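Local atomic coordinates of SCO1 protein homolog (Bacillus subtilis, PDB entry 1XZO), a protein that is needed to insert copper into the active site of cytochrome c oxidase and may act in copper homeostasis or redox signalling. Residues L9-E14 with G146-D151; E14-Q19 with V26-L31; H55-Q60 with D99-L104. One frame throughout, in Å; residues are numbered along the deposited sequence.

Interaction 1: L9-E14 with G146-D151; sequences LNYEVE and GKVLKD. With CD (cadmium ion), chain D.
With CG1 anti to the backbone N (chi1 -173°), Val148 is left to turn its other methyl, CG2, toward Val13, and the two CG2 atoms of Val148 and Val13 meet at 3.6 Å with the side chains at about a right angle. The pair lies at the edge of the mixed sheet of this thioredoxin-like fold, where the short strand 11-12 runs antiparallel to strand 147-153 and is entered through a G1 beta bulge, Asn10 and Tyr11 both facing Val148. Val148 N donates to Tyr11 O at 2.7 Å, whereas the return bond from Tyr11 N is weak; Leu9 N to Leu149 O and Val13 N to Gly146 O extend the pairing at its two ends. On the face carrying Tyr11 and Val148, the tyrosine ring has Leu9 CB over its centre, 3.9 Å above the ring plane, and helix 109-120 covers Val148 through Phe120. The other face holds Glu12 and Lys147 side by side, pointing the same way: Lys147 CE lies 3.4 Å from Glu12 OE2, and the charged ends form a long salt bridge. Cutting Lys147 back to an alanine would probably leave the Glu12 carboxylate without this counter-charge and bare the flank of Asn10 on which the lysine CD packs. Beyond the last pair, one water donates to both Val13 O (2.6 Å) and Gly146 O (2.7 Å).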
loop_
_atom_site.group_PDB
_atom_site.type_symbol
_atom_site.label_atom_id
_atom_site.label_comp_id
_atom_site.label_asym_id
_atom_site.label_seq_id
_atom_site.Cartn_x
_atom_site.Cartn_y
_atom_site.Cartn_z
ATOM N N LEU A 9 2.448 -5.387 15.415
ATOM C CA LEU A 9 3.687 -5.869 14.855
ATOM C C LEU A 9 4.815 -4.962 15.289
ATOM O O LEU A 9 5.893 -5.425 15.555
ATOM C CB LEU A 9 3.620 -5.868 13.353
ATOM C CG LEU A 9 2.696 -6.934 12.712
ATOM C CD1 LEU A 9 2.765 -6.782 11.263
ATOM C CD2 LEU A 9 3.203 -8.279 13.137
ATOM N N ASN A 10 4.461 -3.702 15.383
ATOM C CA ASN A 10 5.329 -2.622 15.804
ATOM C C ASN A 10 6.589 -2.483 14.958
ATOM O O ASN A 10 7.594 -2.009 15.492
ATOM C CB ASN A 10 5.653 -2.734 17.323
ATOM C CG ASN A 10 4.485 -2.268 18.245
ATOM O OD1 ASN A 10 4.488 -2.560 19.463
ATOM N ND2 ASN A 10 3.486 -1.577 17.678
ATOM N N TYR A 11 6.553 -2.757 13.653
ATOM C CA TYR A 11 7.754 -2.504 12.843
ATOM C C TYR A 11 7.886 -1.051 12.521
ATOM O O TYR A 11 6.932 -0.291 12.503
ATOM C CB TYR A 11 7.862 -3.246 11.536
ATOM C CG TYR A 11 7.472 -4.712 11.523
ATOM C CD1 TYR A 11 6.697 -5.190 10.469
ATOM C CD2 TYR A 11 7.845 -5.626 12.562
ATOM C CE1 TYR A 11 6.355 -6.509 10.364
ATOM C CE2 TYR A 11 7.447 -7.007 12.449
ATOM C CZ TYR A 11 6.714 -7.395 11.339
ATOM O OH TYR A 11 6.265 -8.679 11.106
ATOM N N GLU A 12 9.113 -0.596 12.402
ATOM C CA GLU A 12 9.360 0.845 12.187
ATOM C C GLU A 12 9.554 1.096 10.713
ATOM O O GLU A 12 10.436 0.560 10.096
ATOM C CB GLU A 12 10.637 1.288 12.944
ATOM C CG GLU A 12 10.436 1.393 14.448
ATOM C CD GLU A 12 10.448 0.044 15.209
ATOM O OE1 GLU A 12 10.088 -1.040 14.635
ATOM O OE2 GLU A 12 10.810 0.051 16.418
ATOM N N VAL A 13 8.677 1.891 10.127
ATOM C CA VAL A 13 8.817 2.217 8.707
ATOM C C VAL A 13 10.037 3.148 8.535
ATOM O O VAL A 13 10.180 4.021 9.320
ATOM C CB VAL A 13 7.597 2.892 8.131
ATOM C CG1 VAL A 13 7.798 3.202 6.693
ATOM C CG2 VAL A 13 6.349 1.884 8.205
ATOM N N GLU A 14 10.869 2.805 7.615
ATOM C CA GLU A 14 12.068 3.661 7.369
ATOM C C GLU A 14 11.634 4.980 6.749
ATOM O O GLU A 14 10.627 5.061 6.028
ATOM C CB GLU A 14 12.991 2.919 6.482
ATOM C CG GLU A 14 13.608 1.703 7.116
ATOM C CD GLU A 14 14.710 2.066 8.083
ATOM O OE1 GLU A 14 15.650 2.779 7.621
ATOM O OE2 GLU A 14 14.580 1.656 9.265
ATOM N N GLY A 146 4.144 6.112 12.398
ATOM C CA GLY A 146 4.961 5.368 11.520
ATOM C C GLY A 146 5.365 3.982 11.896
ATOM O O GLY A 146 6.288 3.414 11.309
ATOM N N LYS A 147 4.588 3.336 12.742
ATOM C CA LYS A 147 4.846 1.916 13.032
ATOM C C LYS A 147 3.855 0.989 12.296
ATOM O O LYS A 147 2.658 1.326 12.245
ATOM C CB LYS A 147 4.734 1.648 14.500
ATOM C CG LYS A 147 5.968 2.028 15.296
ATOM C CD LYS A 147 6.099 1.138 16.583
ATOM C CE LYS A 147 7.565 0.917 17.067
ATOM N NZ LYS A 147 7.616 0.752 18.624
ATOM N N VAL A 148 4.349 -0.100 11.767
ATOM C CA VAL A 148 3.447 -1.140 11.150
ATOM C C VAL A 148 2.738 -1.883 12.316
ATOM O O VAL A 148 3.382 -2.395 13.239
ATOM C CB VAL A 148 4.174 -2.094 10.287
ATOM C CG1 VAL A 148 3.213 -3.010 9.563
ATOM C CG2 VAL A 148 5.057 -1.332 9.291
ATOM N N LEU A 149 1.408 -1.907 12.284
ATOM C CA LEU A 149 0.635 -2.482 13.381
ATOM C C LEU A 149 0.059 -3.862 13.050
ATOM O O LEU A 149 0.071 -4.719 13.923
ATOM C CB LEU A 149 -0.512 -1.582 13.697
ATOM C CG LEU A 149 -0.170 -0.161 13.982
ATOM C CD1 LEU A 149 -1.487 0.569 14.143
ATOM C CD2 LEU A 149 0.690 -0.088 15.225
ATOM N N LYS A 150 -0.272 -4.100 11.779
ATOM C CA LYS A 150 -0.922 -5.308 11.312
ATOM C C LYS A 150 -0.662 -5.561 9.852
ATOM O O LYS A 150 -0.448 -4.613 9.050
ATOM C CB LYS A 150 -2.466 -5.219 11.599
ATOM C CG LYS A 150 -3.003 -6.389 12.393
ATOM C CD LYS A 150 -3.101 -6.048 13.875
ATOM C CE LYS A 150 -2.647 -7.209 14.756
ATOM N NZ LYS A 150 -3.554 -8.423 14.722
ATOM N N ASP A 151 -0.740 -6.842 9.471
ATOM C CA ASP A 151 -0.726 -7.294 8.109
ATOM C C ASP A 151 -1.944 -8.184 7.845
ATOM O O ASP A 151 -2.548 -8.759 8.795
ATOM C CB ASP A 151 0.519 -8.048 7.712
ATOM C CG ASP A 151 0.741 -9.346 8.484
ATOM O OD1 ASP A 151 0.623 -9.387 9.728
ATOM O OD2 ASP A 151 0.995 -10.398 7.892
HETATM CD CD CD D . 16.611 3.047 9.808
HETATM O O HOH W 1 8.601 4.846 11.240
#

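Interaction 2: E14-Q19 with V26-L31; sequences EPFTFQ and VSLESL. With CD (cadmium ion), chain D; CA (calcium ion), chain H; CA (calcium ion), chain G.
Phe16 turns one ring face onto the backbone of Leu28, whose N lies 3.5 Å above the ring plane and over its centre. That same N donates to Phe16 O at 3.0 Å, so Phe16 accepts the N-H with its carbonyl while its ring packs beneath the same nitrogen. The ring is laid there by a chi1 of 70°, which places CG between the backbone N and the carbonyl carbon. Its CE1 touches Leu28 CB at 3.6 Å, the side chains crossing at about a right angle, while CZ reaches Leu31 CD1 more loosely. Next to this lies the beta hairpin of strands 17-19 and 25-27. Phe18 and Val26 form its hydrogen-bonded pair, the bond from Val26 N to Phe18 O being nearly straight (2.9 Å, 174°), and Thr17 and Ser27 form the non-hydrogen-bonded pair, with Thr17 OG1 3.4 Å from Ser27 CB. Ser27 also shapes the turn that carries Leu28 and Leu31: in an ST motif its OG accepts from Ser30 N, and Ser30 OG donates back to a lone pair of Ser27 O at 2.7 Å. Farther out, Phe16 CD2 sits over one face of the Phe18 ring, toward its rim, and Phe115 of helix 109-120 meets both rings, edge-to-face with Phe18. On the outer side Thr17 O binds a calcium ion at 2.3 Å, and both carboxylate oxygens of Glu14 hold a cadmium ion.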
loop_
_atom_site.group_PDB
_atom_site.type_symbol
_atom_site.label_atom_id
_atom_site.label_comp_id
_atom_site.label_asym_id
_atom_site.label_seq_id
_atom_site.Cartn_x
_atom_site.Cartn_y
_atom_site.Cartn_z
ATOM N N GLU A 14 10.869 2.805 7.615
ATOM C CA GLU A 14 12.068 3.661 7.369
ATOM C C GLU A 14 11.634 4.980 6.749
ATOM O O GLU A 14 10.627 5.061 6.028
ATOM C CB GLU A 14 12.991 2.919 6.482
ATOM C CG GLU A 14 13.608 1.703 7.116
ATOM C CD GLU A 14 14.710 2.066 8.083
ATOM O OE1 GLU A 14 15.650 2.779 7.621
ATOM O OE2 GLU A 14 14.580 1.656 9.265
ATOM N N PRO A 15 12.404 6.055 7.006
ATOM C CA PRO A 15 12.222 7.325 6.271
ATOM C C PRO A 15 12.318 7.106 4.786
ATOM O O PRO A 15 13.080 6.264 4.237
ATOM C CB PRO A 15 13.313 8.240 6.891
ATOM C CG PRO A 15 14.272 7.317 7.440
ATOM C CD PRO A 15 13.590 6.065 7.886
ATOM N N PHE A 16 11.432 7.783 4.043
ATOM C CA PHE A 16 11.417 7.737 2.618
ATOM C C PHE A 16 10.737 8.970 2.061
ATOM O O PHE A 16 9.900 9.610 2.751
ATOM C CB PHE A 16 10.646 6.506 2.051
ATOM C CG PHE A 16 9.142 6.550 2.245
ATOM C CD1 PHE A 16 8.603 5.981 3.385
ATOM C CD2 PHE A 16 8.277 7.070 1.269
ATOM C CE1 PHE A 16 7.232 6.014 3.609
ATOM C CE2 PHE A 16 6.912 7.107 1.474
ATOM C CZ PHE A 16 6.362 6.547 2.642
ATOM N N THR A 17 11.178 9.263 0.872
ATOM C CA THR A 17 10.538 10.249 -0.064
ATOM C C THR A 17 10.565 9.724 -1.434
ATOM O O THR A 17 11.598 9.483 -2.061
ATOM C CB THR A 17 11.157 11.717 -0.052
ATOM O OG1 THR A 17 11.090 12.304 1.202
ATOM C CG2 THR A 17 10.306 12.584 -0.945
ATOM N N PHE A 18 9.362 9.364 -1.960
ATOM C CA PHE A 18 9.182 8.791 -3.223
ATOM C C PHE A 18 8.293 9.809 -4.007
ATOM O O PHE A 18 7.832 10.774 -3.394
ATOM C CB PHE A 18 8.426 7.465 -2.987
ATOM C CG PHE A 18 9.270 6.416 -2.287
ATOM C CD1 PHE A 18 8.668 5.306 -1.672
ATOM C CD2 PHE A 18 10.685 6.492 -2.307
ATOM C CE1 PHE A 18 9.425 4.334 -1.098
ATOM C CE2 PHE A 18 11.484 5.467 -1.728
ATOM C CZ PHE A 18 10.874 4.340 -1.188
ATOM N N GLN A 19 8.005 9.524 -5.248
ATOM C CA GLN A 19 7.118 10.381 -6.074
ATOM C C GLN A 19 5.839 9.645 -6.416
ATOM O O GLN A 19 5.895 8.456 -6.786
ATOM C CB GLN A 19 7.801 10.839 -7.351
ATOM C CG GLN A 19 8.947 11.835 -7.068
ATOM C CD GLN A 19 9.985 11.879 -8.238
ATOM O OE1 GLN A 19 10.128 10.898 -9.006
ATOM N NE2 GLN A 19 10.718 12.976 -8.344
ATOM N N VAL A 26 6.002 12.339 -1.836
ATOM C CA VAL A 26 5.332 11.722 -0.705
ATOM C C VAL A 26 6.357 11.062 0.221
ATOM O O VAL A 26 7.160 10.315 -0.228
ATOM C CB VAL A 26 4.298 10.671 -1.249
ATOM C CG1 VAL A 26 3.600 9.933 -0.106
ATOM C CG2 VAL A 26 3.285 11.424 -2.130
ATOM N N SER A 27 6.312 11.447 1.457
ATOM C CA SER A 27 7.292 11.022 2.460
ATOM C C SER A 27 6.617 10.346 3.680
ATOM O O SER A 27 5.518 10.732 4.108
ATOM C CB SER A 27 8.145 12.234 2.887
ATOM O OG SER A 27 7.342 13.097 3.639
ATOM N N LEU A 28 7.392 9.535 4.408
ATOM C CA LEU A 28 6.955 9.117 5.721
ATOM C C LEU A 28 6.566 10.263 6.612
ATOM O O LEU A 28 5.570 10.231 7.302
ATOM C CB LEU A 28 7.971 8.189 6.387
ATOM C CG LEU A 28 7.676 7.720 7.785
ATOM C CD1 LEU A 28 7.423 8.722 8.701
ATOM C CD2 LEU A 28 6.406 6.744 7.708
ATOM N N GLU A 29 7.348 11.361 6.602
ATOM C CA GLU A 29 7.073 12.465 7.429
ATOM C C GLU A 29 5.716 13.086 7.090
ATOM O O GLU A 29 5.013 13.548 7.949
ATOM C CB GLU A 29 8.217 13.499 7.298
ATOM C CG GLU A 29 8.123 14.590 8.316
ATOM C CD GLU A 29 9.186 15.646 8.110
ATOM O OE1 GLU A 29 10.035 15.532 7.207
ATOM O OE2 GLU A 29 9.094 16.606 8.846
ATOM N N SER A 30 5.441 13.195 5.813
ATOM C CA SER A 30 4.190 13.756 5.333
ATOM C C SER A 30 3.013 12.921 5.862
ATOM O O SER A 30 1.934 13.415 5.854
ATOM C CB SER A 30 4.147 13.832 3.799
ATOM O OG SER A 30 3.938 12.622 3.037
ATOM N N LEU A 31 3.246 11.666 6.196
ATOM C CA LEU A 31 2.167 10.741 6.647
ATOM C C LEU A 31 2.020 10.744 8.160
ATOM O O LEU A 31 1.194 10.029 8.693
ATOM C CB LEU A 31 2.377 9.335 6.121
ATOM C CG LEU A 31 2.121 9.228 4.627
ATOM C CD1 LEU A 31 2.723 8.134 3.997
ATOM C CD2 LEU A 31 0.607 9.143 4.296
HETATM CD CD CD D . 16.611 3.047 9.808
HETATM CA CA CA H . 11.300 17.359 8.785
HETATM CA CA CA G . 13.831 9.535 -2.628
HETATM O O HOH W 2 12.937 11.796 -3.711
HETATM O O HOH W 3 15.960 7.982 -1.744
HETATM O O HOH W 4 13.838 7.363 -3.583
HETATM O O HOH W 5 10.786 17.974 7.842
#

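Interaction 3: H55-Q60 with D99-L104; sequences HMTDLQ and DNWDFL. With CD (cadmium ion), chain C; CA (calcium ion), chain I.
Trp101 pushes the six-membered part of its indole against helix 52-65, where CH2 lies 3.6 Å from Met56 CB and CZ2 lies 3.7 Å from Met56 CG. Thr57 OG1 comes to the same end of the ring, while its hydrogen bond goes to Thr53 O within the helix. Only side chains span this gap: the axes of helix 55-60 and strand 101-104 stay 12.0 Å apart, roughly antiparallel (154°). The helix belongs to the beta-alpha-beta crossover between the parallel strands 36-41 and 71-76 of the thioredoxin-like fold, and Trp101 lies on the neighbouring outermost strand. Gln60 completes the close contact along the indole edge. Its chain is fully extended, with CG anti to the backbone N (chi1 175°), and this reach brings OE1 near the ring plane, 3.5 Å from Trp101 CE3. The amide stands almost upright to the indole, yet lies nearly coplanar with that of Asn100, to whose OD1 it donates through NE2 at 2.7 Å. Farther along the indole, NE1 is bonded to Ser74 OG, and Phe103 CE1 rests on one ring face.

The side of the helix turned from the strand instead meets metal ions and waters. Buried His55, held through ND1 by Gly154 O, binds a cadmium ion with NE2 at 2.2 Å; a calcium ion lies beside the partly exposed Asp58 carboxylate among waters.

Buried between helix and strand, the Gln60 amide has both ends engaged, OE1 accepting from Ser97 N and NE2 donating to Asn100 OD1. These two bonds fix which way round the amide sits and, although NE2 is about as close to Trp101 CE3, keep OE1 at the indole edge, where it would probably meet the slightly positive C-H rim.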
loop_
_atom_site.group_PDB
_atom_site.type_symbol
_atom_site.label_atom_id
_atom_site.label_comp_id
_atom_site.label_asym_id
_atom_site.label_seq_id
_atom_site.Cartn_x
_atom_site.Cartn_y
_atom_site.Cartn_z
ATOM N N HIS A 55 -8.918 -5.513 -4.622
ATOM C CA HIS A 55 -9.271 -5.551 -3.218
ATOM C C HIS A 55 -9.178 -4.213 -2.441
ATOM O O HIS A 55 -9.845 -3.797 -1.559
ATOM C CB HIS A 55 -8.500 -6.702 -2.497
ATOM C CG HIS A 55 -8.761 -8.093 -3.012
ATOM N ND1 HIS A 55 -7.798 -9.085 -3.036
ATOM C CD2 HIS A 55 -9.872 -8.656 -3.569
ATOM C CE1 HIS A 55 -8.302 -10.191 -3.551
ATOM N NE2 HIS A 55 -9.554 -9.942 -3.875
ATOM N N MET A 56 -8.000 -3.519 -2.870
ATOM C CA MET A 56 -7.745 -2.264 -2.218
ATOM C C MET A 56 -8.760 -1.269 -2.681
ATOM O O MET A 56 -9.122 -0.431 -1.922
ATOM C CB MET A 56 -6.264 -1.719 -2.417
ATOM C CG MET A 56 -6.020 -0.627 -1.369
ATOM S SD MET A 56 -5.791 -0.884 0.229
ATOM C CE MET A 56 -6.302 -0.107 0.991
ATOM N N THR A 57 -9.219 -1.419 -3.904
ATOM C CA THR A 57 -10.240 -0.512 -4.472
ATOM C C THR A 57 -11.580 -0.674 -3.674
ATOM O O THR A 57 -12.208 0.300 -3.250
ATOM C CB THR A 57 -10.395 -0.791 -5.925
ATOM O OG1 THR A 57 -9.251 -0.305 -6.637
ATOM C CG2 THR A 57 -11.566 0.060 -6.522
ATOM N N ASP A 58 -11.895 -1.939 -3.367
ATOM C CA ASP A 58 -13.157 -2.219 -2.695
ATOM C C ASP A 58 -12.907 -1.759 -1.226
ATOM O O ASP A 58 -13.703 -1.083 -0.629
ATOM C CB ASP A 58 -13.709 -3.714 -3.117
ATOM C CG ASP A 58 -14.549 -3.717 -4.571
ATOM O OD1 ASP A 58 -15.031 -2.586 -4.747
ATOM O OD2 ASP A 58 -14.869 -4.599 -5.610
ATOM N N LEU A 59 -11.703 -1.896 -0.657
ATOM C CA LEU A 59 -11.435 -1.341 0.668
ATOM C C LEU A 59 -11.597 0.185 0.793
ATOM O O LEU A 59 -12.158 0.702 1.777
ATOM C CB LEU A 59 -10.030 -1.817 1.071
ATOM C CG LEU A 59 -9.571 -1.804 2.492
ATOM C CD1 LEU A 59 -10.649 -2.161 3.540
ATOM C CD2 LEU A 59 -8.343 -2.759 2.556
ATOM N N GLN A 60 -11.064 0.863 -0.195
ATOM C CA GLN A 60 -11.127 2.300 -0.328
ATOM C C GLN A 60 -12.635 2.729 -0.265
ATOM O O GLN A 60 -12.978 3.595 0.452
ATOM C CB GLN A 60 -10.533 2.758 -1.644
ATOM C CG GLN A 60 -10.760 4.287 -1.754
ATOM C CD GLN A 60 -10.134 4.901 -2.964
ATOM O OE1 GLN A 60 -10.369 4.448 -4.133
ATOM N NE2 GLN A 60 -9.156 5.865 -2.684
ATOM N N ASP A 99 -8.000 10.689 -4.440
ATOM C CA ASP A 99 -8.167 11.560 -3.297
ATOM C C ASP A 99 -7.423 11.217 -2.002
ATOM O O ASP A 99 -6.948 12.108 -1.324
ATOM C CB ASP A 99 -9.632 11.743 -3.000
ATOM C CG ASP A 99 -10.373 12.457 -4.106
ATOM O OD1 ASP A 99 -9.781 12.909 -5.126
ATOM O OD2 ASP A 99 -11.585 12.556 -4.019
ATOM N N ASN A 100 -7.314 9.921 -1.648
ATOM C CA ASN A 100 -6.562 9.492 -0.455
ATOM C C ASN A 100 -5.739 8.260 -0.790
ATOM O O ASN A 100 -5.494 7.386 0.051
ATOM C CB ASN A 100 -7.459 9.191 0.704
ATOM C CG ASN A 100 -8.432 8.031 0.418
ATOM O OD1 ASN A 100 -8.698 7.711 -0.764
ATOM N ND2 ASN A 100 -8.909 7.385 1.477
ATOM N N TRP A 101 -5.343 8.166 -2.036
ATOM C CA TRP A 101 -4.488 7.081 -2.510
ATOM C C TRP A 101 -3.390 7.636 -3.397
ATOM O O TRP A 101 -3.663 8.331 -4.405
ATOM C CB TRP A 101 -5.341 6.092 -3.307
ATOM C CG TRP A 101 -4.824 4.740 -3.593
ATOM C CD1 TRP A 101 -3.519 4.279 -3.543
ATOM C CD2 TRP A 101 -5.620 3.578 -3.891
ATOM N NE1 TRP A 101 -3.470 2.956 -3.888
ATOM C CE2 TRP A 101 -4.746 2.508 -4.116
ATOM C CE3 TRP A 101 -7.006 3.368 -4.108
ATOM C CZ2 TRP A 101 -5.188 1.245 -4.417
ATOM C CZ3 TRP A 101 -7.419 2.132 -4.449
ATOM C CH2 TRP A 101 -6.556 1.094 -4.582
ATOM N N ASP A 102 -2.140 7.309 -3.036
ATOM C CA ASP A 102 -0.988 7.531 -3.927
ATOM C C ASP A 102 -0.276 6.279 -4.372
ATOM O O ASP A 102 -0.039 5.344 -3.557
ATOM C CB ASP A 102 0.044 8.422 -3.155
ATOM C CG ASP A 102 -0.515 9.780 -2.835
ATOM O OD1 ASP A 102 -1.084 9.931 -1.743
ATOM O OD2 ASP A 102 -0.502 10.742 -3.679
ATOM N N PHE A 103 0.038 6.218 -5.648
ATOM C CA PHE A 103 0.848 5.216 -6.215
ATOM C C PHE A 103 2.245 5.778 -6.357
ATOM O O PHE A 103 2.384 6.803 -6.960
ATOM C CB PHE A 103 0.432 4.754 -7.578
ATOM C CG PHE A 103 -0.919 3.960 -7.528
ATOM C CD1 PHE A 103 -2.091 4.607 -7.209
ATOM C CD2 PHE A 103 -0.935 2.610 -7.757
ATOM C CE1 PHE A 103 -3.292 3.882 -7.144
ATOM C CE2 PHE A 103 -2.166 1.870 -7.677
ATOM C CZ PHE A 103 -3.314 2.495 -7.404
ATOM N N LEU A 104 3.230 5.073 -5.815
ATOM C CA LEU A 104 4.626 5.670 -5.661
ATOM C C LEU A 104 5.651 4.992 -6.527
ATOM O O LEU A 104 5.630 3.793 -6.809
ATOM C CB LEU A 104 5.074 5.571 -4.209
ATOM C CG LEU A 104 4.285 6.335 -3.159
ATOM C CD1 LEU A 104 4.864 6.350 -1.800
ATOM C CD2 LEU A 104 3.864 7.805 -3.553
HETATM CD CD CD C . -11.210 -11.423 -4.162
HETATM CA CA CA I . -14.292 -5.541 -6.766
HETATM O O HOH W 6 -10.653 -11.951 -5.072
HETATM O O HOH W 7 -12.700 -10.576 -5.993
HETATM O O HOH W 8 -12.273 -7.396 -6.243
HETATM O O HOH W 9 -12.690 -3.934 -7.045
#

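Interactions 1 and 2 run into one another: they share Glu14, a ligand of one cadmium ion. They also pack together, Val13 CG1 lying 3.9 Å from Leu28 CD2. Interaction 2 in turn touches interaction 3 through Leu104, whose CD2 lies 3.7 Å from Val26 CB and whose CD1 meets the ring of Phe16. Interactions 1 and 3 involve the two outermost strands of the mixed sheet, on opposite sides of the chain's centre, with nearest atoms about 10 Å apart. The copper site inferred by similarity lies nearer to these two: the side chain of Asp151 is about 12 Å from that of His135, and that of Thr57 about 11 Å from that of Cys49.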